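Local coordinates for putative secreted protein (Pseudomonas aeruginosa, PDB 3NPD) that is of unknown function but is probably a secreted, quorum-sensing-regulated virulence factor of a family confined to Pseudomonas, at residues A[6-9]-A[10-14]; A[48-51]-A[52-56]; A[65-68]-A[69-73]; A[77-80]-A[81-84]. All blocks are in the same frame, centred on the assembly; numbering follows the deposited sequence.

Contacts 1, 3 and 4 each lie within a single helix (4-21, 62-74 and 77-83), whereas contact 2 joins the end of strand 43-50 to the start of helix 52-60. Contact 2 is partly buried; the other three are surface contacts, contacts 1 and 4 each with one buried leucine among the touching residues. Contacts 1 and 4 touch through Leu-13 and Leu-82, and contacts 3 and 4 through Val-73 and Tyr-79, while contact 2 stands apart, about 31 Å centre to centre from contact 1. Polar chemistry differs: a lysine-glutamate salt bridge in contact 1, sulfate at a helix start in contact 2, a water-linked serine and aspartate in contact 3, backbone bonds (one weak) and Arg-80 on Cys-74 O in contact 4.

Contact 1: A[6-9]-A[10-14]; sequences DFEL and SKMLE. With EDO (1,2-ethanediol), chain I.
Phe-7 and Lys-11, one turn apart on helix 4-21, run side by side in the same direction, the lysine methylenes running alongside the phenylalanine side chain. CE1 of Phe-7 lies 3.8 Å from CG of Lys-11, an approach oblique to the ring, and CE of the lysine comes equally near the same atom. Bends at chi2 (-81°) and chi3 carry the lysine chain along the ring and bring NZ within 3.0 Å of Glu-14 OE1, on the syn side of the carboxylate, as a salt bridge.

The tight part is the inner edge. Leu-13 N gives a bond of 2.8 Å to Leu-9 O, and CG of Leu-13 lies over that carbonyl, 3.3 Å from Leu-9 O. Leu-13 is buried and continues onto Val-39 of strand 32-40, while Ser-10 OG is bonded to Gly-41 O. On the solvent side, CG of selenomethionine Met-12 still approaches Glu-8 O to 3.2 Å, but side chain against side chain is looser: CG of Glu-8 meets the selenium at 4.1 Å, and Glu-8 OE1 has a weak bond from O1 of an ethanediol. The helix is therefore amphipathic here, with apolar packing toward the sheet and, at the surface, a lysine ammonium and a glutamate carboxylate that probably partly neutralise each other.

Contact 2: A[48-51]-A[52-56]; sequences LSVR and ASHAE. With SO4 (sulfate ion), chain B.
Val-50 turns CG1 anti to its own nitrogen (chi1 -171°), and His-54 sets its ring anti as well (chi1 -169°), which brings the methyl to the imidazole at the junction of strand 43-50 with helix 52-60. This is a strand-to-helix turn with Arg-51 at the N-cap position; the strand and helix segments run nearly perpendicular, at 99°. The Val-50 methyl arrives at the edge of the His-54 ring, near its plane, with CG1 3.5 Å from CD2. On the helix backbone the same CG1 lies 3.4 Å from Ala-55 N, and it also packs against the Ala-55 methyl. This apolar corner continues inward, where Val-50 rests on Phe-93 of the neighbouring strand 88-95 and His-54 reaches Ile-32 of strand 32-40.

The first helical turn closes through Ala-55 N, which donates to Arg-51 O over 2.8 Å. On the outside, the Arg-51 side chain, extended from CG to NE, leads away from the helix, and its guanidinium also makes a cation-pi contact with Tyr-96. A sulfate, probably from the crystallisation liquor, sits at this helix start. Lys-97 NZ binds it too, so two basic side chains and a backbone N-H gather round the anion, and the helix dipole would probably favour its charge there. Ala-52 N donates to sulfate O1 at 3.0 Å and more weakly to O2. Arg-51 NH1 holds sulfate O4 at 2.8 Å, the oxygen lying at the guanidinium edge, near its plane.

Contact 3: A[65-68]-A[69-73]; sequences VRSQ and LGDSV. With EDO (1,2-ethanediol), chain H.
Helix 62-74 packs one face on the sheet, and this contact is about two and a half turns of it, with Leu-69 facing the sheet and Val-65 packed beside it. These two side chains lie alongside each other and point the same way, CG1 of Val-65 being 3.9 Å from CD1 of Leu-69. The leucine also covers the backbone, its CG 3.4 Å from Val-65 O, and its side chain touches Tyr-91 and Phe-93 of strand 88-95 and Phe-107 of strand 101-107. Leu-69 N donates to Val-65 O with an almost straight N-H...O angle of 172°.

Polar groups occupy other sides. One water bridges Ser-67 and Asp-71, lying 2.6 Å from Ser-67 OG and donating to Asp-71 OD2 at 2.9 Å. Arg-66, extended from CG to NE with CG anti to the backbone N (chi1 -180°), stretches NH2 to O1 of an ethanediol, 2.8 Å away in the guanidinium plane; Ser-111 OG holds that ethanediol as well. The same guanidinium forms a salt bridge with Glu-105 and a bond to Arg-106 O. Multiple partners thus fix its orientation and probably stabilise its charge, whereas Ser-67 and Asp-71 are linked through the water, their OG and OD2 being 4.3 Å apart.

Contact 4: A[77-80]-A[81-84]; sequences TGYR and QLLA
The ring of Tyr-79 meets Leu-82 obliquely, with CD1 of the tyrosine 4.4 Å from CD1 of the leucine. Beyond these two residues the tyrosine side chain also touches Leu-89 and Tyr-91 of strand 88-95. The other flat group, the Gln-81 amide, stands beside Thr-77: its NE2 is 4.1 Å from the threonine CG2, and the two side chains cross at a slant. An extended glutamine chain (chi2 168°) takes the amide back past the Thr-77 carbonyl, whose oxygen is 3.4 Å from Gln-81 CG; no side-chain hydrogen bond joins this pair.

Most of this belongs to helix 77-83, a short amphipathic helix that follows helix 62-74 and touches strand 88-95 through Tyr-79 and helix 4-21 through Leu-82, which packs on Leu-13 and Val-16 of that N-terminal helix. The i to i+4 bonds vary in strength along it. Leu-83 N reaches Tyr-79 O over 2.9 Å at a straight 170°, whereas the bond from Leu-82 N to Gly-78 O is weak at 3.4 Å. Next along the chain Ala-84 N donates to Arg-80 O over 2.8 Å, and the Ala-84 methyl lies 3.2 Å from that same oxygen. Arg-80 bends at chi3 (74°), and its NH1 is bonded to the carbonyl oxygen of Cys-74, a residue disulfide-linked to Cys-112.

Contact 1: A[6-9]-A[10-14]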
loop_
_atom_site.group_PDB
_atom_site.type_symbol
_atom_site.label_atom_id
_atom_site.label_comp_id
_atom_site.label_asym_id
_atom_site.label_seq_id
_atom_site.Cartn_x
_atom_site.Cartn_y
_atom_site.Cartn_z
ATOM N N ASP A 6 -10.748 -11.666 -12.877
ATOM C CA ASP A 6 -9.583 -11.328 -12.045
ATOM C C ASP A 6 -8.604 -10.453 -12.803
ATOM O O ASP A 6 -8.145 -9.446 -12.285
ATOM C CB ASP A 6 -8.916 -12.593 -11.486
ATOM C CG ASP A 6 -9.734 -13.223 -10.313
ATOM O OD1 ASP A 6 -10.696 -12.611 -9.821
ATOM O OD2 ASP A 6 -9.433 -14.337 -9.901
ATOM N N PHE A 7 -8.300 -10.822 -14.056
ATOM C CA PHE A 7 -7.374 -10.018 -14.858
ATOM C C PHE A 7 -7.938 -8.587 -15.093
ATOM O O PHE A 7 -7.204 -7.571 -15.043
ATOM C CB PHE A 7 -7.133 -10.724 -16.190
ATOM C CG PHE A 7 -6.031 -10.138 -17.022
ATOM C CD1 PHE A 7 -6.269 -9.026 -17.823
ATOM C CD2 PHE A 7 -4.752 -10.707 -17.016
ATOM C CE1 PHE A 7 -5.257 -8.495 -18.607
ATOM C CE2 PHE A 7 -3.735 -10.186 -17.824
ATOM C CZ PHE A 7 -3.984 -9.080 -18.602
ATOM N N GLU A 8 -9.229 -8.508 -15.370
ATOM C CA GLU A 8 -9.905 -7.216 -15.526
ATOM C C GLU A 8 -9.764 -6.354 -14.283
ATOM O O GLU A 8 -9.545 -5.127 -14.416
ATOM C CB GLU A 8 -11.387 -7.410 -15.798
ATOM C CG GLU A 8 -12.145 -6.125 -16.123
ATOM C CD GLU A 8 -13.597 -6.447 -16.430
ATOM O OE1 GLU A 8 -14.264 -7.081 -15.588
ATOM O OE2 GLU A 8 -14.080 -6.106 -17.553
ATOM N N LEU A 9 -10.005 -6.942 -13.105
ATOM C CA LEU A 9 -9.817 -6.202 -11.846
ATOM C C LEU A 9 -8.382 -5.643 -11.773
ATOM O O LEU A 9 -8.192 -4.441 -11.431
ATOM C CB LEU A 9 -10.229 -6.998 -10.587
ATOM C CG LEU A 9 -10.060 -6.295 -9.237
ATOM C CD1 LEU A 9 -10.997 -5.021 -9.127
ATOM C CD2 LEU A 9 -10.301 -7.264 -8.053
ATOM N N SER A 10 -7.384 -6.456 -12.120
ATOM C CA SER A 10 -5.985 -6.010 -12.112
ATOM C C SER A 10 -5.779 -4.799 -13.029
ATOM O O SER A 10 -5.138 -3.821 -12.626
ATOM C CB SER A 10 -5.034 -7.113 -12.532
ATOM O OG SER A 10 -5.171 -8.196 -11.672
ATOM N N LYS A 11 -6.389 -4.839 -14.211
ATOM C CA LYS A 11 -6.359 -3.695 -15.152
ATOM C C LYS A 11 -6.996 -2.419 -14.592
ATOM O O LYS A 11 -6.474 -1.336 -14.803
ATOM C CB LYS A 11 -6.980 -4.064 -16.501
ATOM C CG LYS A 11 -6.136 -5.085 -17.247
ATOM C CD LYS A 11 -4.981 -4.364 -17.962
ATOM C CE LYS A 11 -3.701 -5.104 -17.882
ATOM N NZ LYS A 11 -2.692 -4.326 -18.672
HETATM N N MSE A 12 -8.102 -2.562 -13.888
HETATM C CA MSE A 12 -8.758 -1.446 -13.183
HETATM C C MSE A 12 -7.838 -0.890 -12.095
HETATM O O MSE A 12 -7.698 0.333 -11.953
HETATM C CB MSE A 12 -10.099 -1.894 -12.593
HETATM C CG MSE A 12 -11.075 -2.362 -13.709
HETATM SE SE MSE A 12 -12.555 -3.360 -13.063
HETATM C CE MSE A 12 -13.210 -2.163 -11.670
ATOM N N LEU A 13 -7.216 -1.784 -11.321
ATOM C CA LEU A 13 -6.241 -1.381 -10.311
ATOM C C LEU A 13 -5.014 -0.679 -10.927
ATOM O O LEU A 13 -4.521 0.272 -10.360
ATOM C CB LEU A 13 -5.810 -2.569 -9.458
ATOM C CG LEU A 13 -6.920 -3.206 -8.595
ATOM C CD1 LEU A 13 -6.329 -4.429 -7.844
ATOM C CD2 LEU A 13 -7.551 -2.183 -7.649
ATOM N N GLU A 14 -4.553 -1.140 -12.088
ATOM C CA GLU A 14 -3.442 -0.495 -12.814
ATOM C C GLU A 14 -3.778 0.953 -13.192
ATOM O O GLU A 14 -2.914 1.828 -13.099
ATOM C CB GLU A 14 -3.062 -1.294 -14.082
ATOM C CG GLU A 14 -2.166 -2.462 -13.748
ATOM C CD GLU A 14 -1.833 -3.371 -14.900
ATOM O OE1 GLU A 14 -2.131 -3.023 -16.068
ATOM O OE2 GLU A 14 -1.254 -4.443 -14.612
HETATM C C1 EDO I . -15.341 -9.755 -18.332
HETATM O O1 EDO I . -14.430 -9.773 -17.241
HETATM C C2 EDO I . -14.695 -10.494 -19.498
HETATM O O2 EDO I . -13.370 -10.004 -19.747
#

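Contact 2: A[48-51]-A[52-56]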
loop_
_atom_site.group_PDB
_atom_site.type_symbol
_atom_site.label_atom_id
_atom_site.label_comp_id
_atom_site.label_asym_id
_atom_site.label_seq_id
_atom_site.Cartn_x
_atom_site.Cartn_y
_atom_site.Cartn_z
ATOM N N LEU A 48 6.735 2.378 -0.246
ATOM C CA LEU A 48 7.302 3.497 0.469
ATOM C C LEU A 48 8.683 3.099 1.016
ATOM O O LEU A 48 8.890 1.914 1.382
ATOM C CB LEU A 48 6.392 3.958 1.583
ATOM C CG LEU A 48 4.979 4.439 1.163
ATOM C CD1 LEU A 48 3.952 3.313 1.435
ATOM C CD2 LEU A 48 4.620 5.772 1.846
ATOM N N SER A 49 9.625 4.051 1.025
ATOM C CA SER A 49 10.939 3.833 1.666
ATOM C C SER A 49 10.918 4.597 2.982
ATOM O O SER A 49 10.271 5.652 3.091
ATOM C CB SER A 49 12.137 4.273 0.820
ATOM O OG SER A 49 12.138 5.636 0.555
ATOM N N VAL A 50 11.660 4.077 3.946
ATOM C CA VAL A 50 11.689 4.597 5.324
ATOM C C VAL A 50 13.134 4.670 5.741
ATOM O O VAL A 50 13.859 3.685 5.624
ATOM C CB VAL A 50 10.964 3.678 6.332
ATOM C CG1 VAL A 50 10.835 4.390 7.697
ATOM C CG2 VAL A 50 9.639 3.329 5.838
ATOM N N ARG A 51 13.536 5.808 6.298
ATOM C CA ARG A 51 14.871 5.927 6.879
ATOM C C ARG A 51 15.024 5.049 8.120
ATOM O O ARG A 51 14.045 4.669 8.761
ATOM C CB ARG A 51 15.239 7.377 7.112
ATOM C CG ARG A 51 15.395 8.072 5.734
ATOM C CD ARG A 51 15.699 9.534 5.808
ATOM N NE ARG A 51 15.839 10.101 4.442
ATOM C CZ ARG A 51 16.981 10.217 3.744
ATOM N NH1 ARG A 51 18.144 9.806 4.259
ATOM N NH2 ARG A 51 16.961 10.769 2.514
ATOM N N ALA A 52 16.275 4.717 8.390
ATOM C CA ALA A 52 16.680 3.698 9.357
ATOM C C ALA A 52 16.077 3.879 10.731
ATOM O O ALA A 52 15.577 2.913 11.315
ATOM C CB ALA A 52 18.233 3.659 9.445
ATOM N N SER A 53 16.119 5.099 11.261
ATOM C CA SER A 53 15.604 5.328 12.624
ATOM C C SER A 53 14.098 5.137 12.721
ATOM O O SER A 53 13.623 4.479 13.655
ATOM C CB SER A 53 16.027 6.685 13.199
ATOM O OG SER A 53 17.401 6.651 13.540
ATOM N N HIS A 54 13.355 5.671 11.766
ATOM C CA HIS A 54 11.922 5.476 11.733
ATOM C C HIS A 54 11.566 4.004 11.423
ATOM O O HIS A 54 10.581 3.500 11.920
ATOM C CB HIS A 54 11.264 6.384 10.723
ATOM C CG HIS A 54 9.765 6.420 10.834
ATOM N ND1 HIS A 54 9.128 6.689 12.023
ATOM C CD2 HIS A 54 8.788 6.195 9.932
ATOM C CE1 HIS A 54 7.824 6.659 11.844
ATOM N NE2 HIS A 54 7.592 6.359 10.584
ATOM N N ALA A 55 12.362 3.337 10.594
ATOM C CA ALA A 55 12.145 1.915 10.311
ATOM C C ALA A 55 12.171 1.099 11.624
ATOM O O ALA A 55 11.387 0.160 11.801
ATOM C CB ALA A 55 13.225 1.376 9.332
ATOM N N GLU A 56 13.099 1.455 12.513
ATOM C CA GLU A 56 13.187 0.802 13.830
ATOM C C GLU A 56 11.962 1.053 14.680
ATOM O O GLU A 56 11.460 0.131 15.328
ATOM C CB GLU A 56 14.459 1.179 14.563
ATOM C CG GLU A 56 15.701 0.526 13.959
ATOM C CD GLU A 56 15.770 -0.995 14.217
ATOM O OE1 GLU A 56 15.186 -1.800 13.456
ATOM O OE2 GLU A 56 16.469 -1.388 15.178
HETATM S S SO4 B . 19.053 6.596 6.797
HETATM O O1 SO4 B . 18.208 5.504 6.271
HETATM O O2 SO4 B . 18.659 7.146 8.104
HETATM O O3 SO4 B . 20.417 6.097 6.933
HETATM O O4 SO4 B . 19.001 7.732 5.856
#

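Contact 3: A[65-68]-A[69-73]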
loop_
_atom_site.group_PDB
_atom_site.type_symbol
_atom_site.label_atom_id
_atom_site.label_comp_id
_atom_site.label_asym_id
_atom_site.label_seq_id
_atom_site.Cartn_x
_atom_site.Cartn_y
_atom_site.Cartn_z
ATOM N N VAL A 65 1.422 0.384 13.865
ATOM C CA VAL A 65 1.560 0.741 12.447
ATOM C C VAL A 65 0.349 0.222 11.624
ATOM O O VAL A 65 -0.237 0.970 10.852
ATOM C CB VAL A 65 2.902 0.265 11.833
ATOM C CG1 VAL A 65 2.873 0.379 10.302
ATOM C CG2 VAL A 65 4.117 1.003 12.446
ATOM N N ARG A 66 -0.011 -1.059 11.784
ATOM C CA ARG A 66 -1.082 -1.660 11.017
ATOM C C ARG A 66 -2.396 -0.966 11.325
ATOM O O ARG A 66 -3.175 -0.649 10.416
ATOM C CB ARG A 66 -1.219 -3.135 11.324
ATOM C CG ARG A 66 -2.359 -3.778 10.495
ATOM C CD ARG A 66 -2.567 -5.271 10.689
ATOM N NE ARG A 66 -3.742 -5.694 9.938
ATOM C CZ ARG A 66 -3.787 -5.883 8.600
ATOM N NH1 ARG A 66 -2.729 -5.674 7.835
ATOM N NH2 ARG A 66 -4.940 -6.249 8.025
ATOM N N SER A 67 -2.605 -0.695 12.603
ATOM C CA SER A 67 -3.858 -0.087 13.043
ATOM C C SER A 67 -4.027 1.320 12.442
ATOM O O SER A 67 -5.103 1.671 11.980
ATOM C CB SER A 67 -3.945 -0.062 14.589
ATOM O OG SER A 67 -5.155 0.534 15.010
ATOM N N GLN A 68 -2.951 2.088 12.429
ATOM C CA GLN A 68 -2.971 3.441 11.837
ATOM C C GLN A 68 -3.178 3.401 10.330
ATOM O O GLN A 68 -3.942 4.209 9.786
ATOM C CB GLN A 68 -1.700 4.184 12.121
ATOM C CG GLN A 68 -1.518 4.494 13.566
ATOM C CD GLN A 68 -0.172 5.183 13.826
ATOM O OE1 GLN A 68 0.063 6.281 13.326
ATOM N NE2 GLN A 68 0.713 4.530 14.601
ATOM N N LEU A 69 -2.461 2.505 9.664
ATOM C CA LEU A 69 -2.675 2.257 8.221
ATOM C C LEU A 69 -4.105 1.852 7.922
ATOM O O LEU A 69 -4.705 2.398 7.016
ATOM C CB LEU A 69 -1.718 1.231 7.642
ATOM C CG LEU A 69 -0.261 1.655 7.523
ATOM C CD1 LEU A 69 0.586 0.457 7.194
ATOM C CD2 LEU A 69 -0.048 2.781 6.460
ATOM N N GLY A 70 -4.635 0.929 8.695
ATOM C CA GLY A 70 -6.040 0.439 8.559
ATOM C C GLY A 70 -7.045 1.555 8.700
ATOM O O GLY A 70 -7.967 1.647 7.889
ATOM N N ASP A 71 -6.869 2.395 9.730
ATOM C CA ASP A 71 -7.758 3.553 9.982
ATOM C C ASP A 71 -7.822 4.428 8.733
ATOM O O ASP A 71 -8.919 4.823 8.295
ATOM C CB ASP A 71 -7.274 4.428 11.162
ATOM C CG ASP A 71 -7.481 3.791 12.553
ATOM O OD1 ASP A 71 -8.358 2.905 12.722
ATOM O OD2 ASP A 71 -6.759 4.228 13.504
ATOM N N SER A 72 -6.649 4.694 8.145
ATOM C CA SER A 72 -6.509 5.520 6.940
ATOM C C SER A 72 -7.177 4.857 5.712
ATOM O O SER A 72 -8.016 5.477 5.042
ATOM C CB SER A 72 -5.011 5.771 6.685
ATOM O OG SER A 72 -4.765 6.613 5.571
ATOM N N VAL A 73 -6.802 3.604 5.432
ATOM C CA VAL A 73 -7.343 2.844 4.296
ATOM C C VAL A 73 -8.835 2.692 4.365
ATOM O O VAL A 73 -9.532 2.971 3.395
ATOM C CB VAL A 73 -6.709 1.414 4.180
ATOM C CG1 VAL A 73 -7.512 0.519 3.208
ATOM C CG2 VAL A 73 -5.255 1.527 3.814
HETATM C C1 EDO H . -7.826 -7.793 10.145
HETATM O O1 EDO H . -7.102 -6.616 9.736
HETATM C C2 EDO H . -7.370 -8.980 9.340
HETATM O O2 EDO H . -7.679 -8.762 7.953
HETATM O O HOH W 1 -4.873 3.073 15.449
#

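Contact 4: A[77-80]-A[81-84]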
loop_
_atom_site.group_PDB
_atom_site.type_symbol
_atom_site.label_atom_id
_atom_site.label_comp_id
_atom_site.label_asym_id
_atom_site.label_seq_id
_atom_site.Cartn_x
_atom_site.Cartn_y
_atom_site.Cartn_z
ATOM N N THR A 77 -12.440 6.864 0.761
ATOM C CA THR A 77 -13.611 6.546 -0.072
ATOM C C THR A 77 -13.238 5.778 -1.314
ATOM O O THR A 77 -13.906 4.812 -1.649
ATOM C CB THR A 77 -14.395 7.829 -0.473
ATOM O OG1 THR A 77 -14.725 8.556 0.697
ATOM C CG2 THR A 77 -15.679 7.482 -1.211
ATOM N N GLY A 78 -12.178 6.217 -1.995
ATOM C CA GLY A 78 -11.709 5.549 -3.208
ATOM C C GLY A 78 -11.157 4.155 -2.939
ATOM O O GLY A 78 -11.408 3.238 -3.717
ATOM N N TYR A 79 -10.403 3.991 -1.849
ATOM C CA TYR A 79 -9.912 2.646 -1.512
ATOM C C TYR A 79 -11.043 1.714 -1.151
ATOM O O TYR A 79 -11.000 0.535 -1.533
ATOM C CB TYR A 79 -8.818 2.658 -0.436
ATOM C CG TYR A 79 -7.503 3.296 -0.826
ATOM C CD1 TYR A 79 -7.158 3.550 -2.174
ATOM C CD2 TYR A 79 -6.575 3.668 0.159
ATOM C CE1 TYR A 79 -5.937 4.134 -2.524
ATOM C CE2 TYR A 79 -5.302 4.246 -0.206
ATOM C CZ TYR A 79 -5.028 4.483 -1.561
ATOM O OH TYR A 79 -3.848 5.056 -1.977
ATOM N N ARG A 80 -12.058 2.216 -0.440
ATOM C CA ARG A 80 -13.207 1.417 -0.057
ATOM C C ARG A 80 -13.909 0.855 -1.317
ATOM O O ARG A 80 -14.354 -0.284 -1.307
ATOM C CB ARG A 80 -14.183 2.223 0.779
ATOM C CG ARG A 80 -13.742 2.454 2.238
ATOM C CD ARG A 80 -14.829 3.288 2.958
ATOM N NE ARG A 80 -16.047 2.528 3.284
ATOM C CZ ARG A 80 -16.178 1.601 4.253
ATOM N NH1 ARG A 80 -15.147 1.228 5.032
ATOM N NH2 ARG A 80 -17.366 1.016 4.435
ATOM N N GLN A 81 -13.972 1.660 -2.383
ATOM C CA GLN A 81 -14.556 1.203 -3.655
ATOM C C GLN A 81 -13.772 0.027 -4.239
ATOM O O GLN A 81 -14.366 -0.861 -4.860
ATOM C CB GLN A 81 -14.629 2.317 -4.684
ATOM C CG GLN A 81 -15.570 3.397 -4.315
ATOM C CD GLN A 81 -15.457 4.645 -5.165
ATOM O OE1 GLN A 81 -14.668 4.727 -6.097
ATOM N NE2 GLN A 81 -16.262 5.642 -4.821
ATOM N N LEU A 82 -12.439 0.072 -4.101
ATOM C CA LEU A 82 -11.612 -1.013 -4.590
ATOM C C LEU A 82 -11.802 -2.298 -3.759
ATOM O O LEU A 82 -11.960 -3.393 -4.304
ATOM C CB LEU A 82 -10.136 -0.577 -4.671
ATOM C CG LEU A 82 -9.869 0.671 -5.524
ATOM C CD1 LEU A 82 -8.351 0.920 -5.534
ATOM C CD2 LEU A 82 -10.412 0.550 -6.960
ATOM N N LEU A 83 -11.773 -2.132 -2.448
ATOM C CA LEU A 83 -11.979 -3.248 -1.529
ATOM C C LEU A 83 -13.376 -3.853 -1.754
ATOM O O LEU A 83 -13.524 -5.079 -1.728
ATOM C CB LEU A 83 -11.746 -2.823 -0.064
ATOM C CG LEU A 83 -10.291 -2.949 0.405
ATOM C CD1 LEU A 83 -9.288 -2.374 -0.569
ATOM C CD2 LEU A 83 -10.124 -2.333 1.789
ATOM N N ALA A 84 -14.362 -3.004 -2.075
ATOM C CA ALA A 84 -15.726 -3.449 -2.372
ATOM C C ALA A 84 -15.854 -4.266 -3.668
ATOM O O ALA A 84 -16.881 -4.859 -3.940
ATOM C CB ALA A 84 -16.710 -2.223 -2.397
#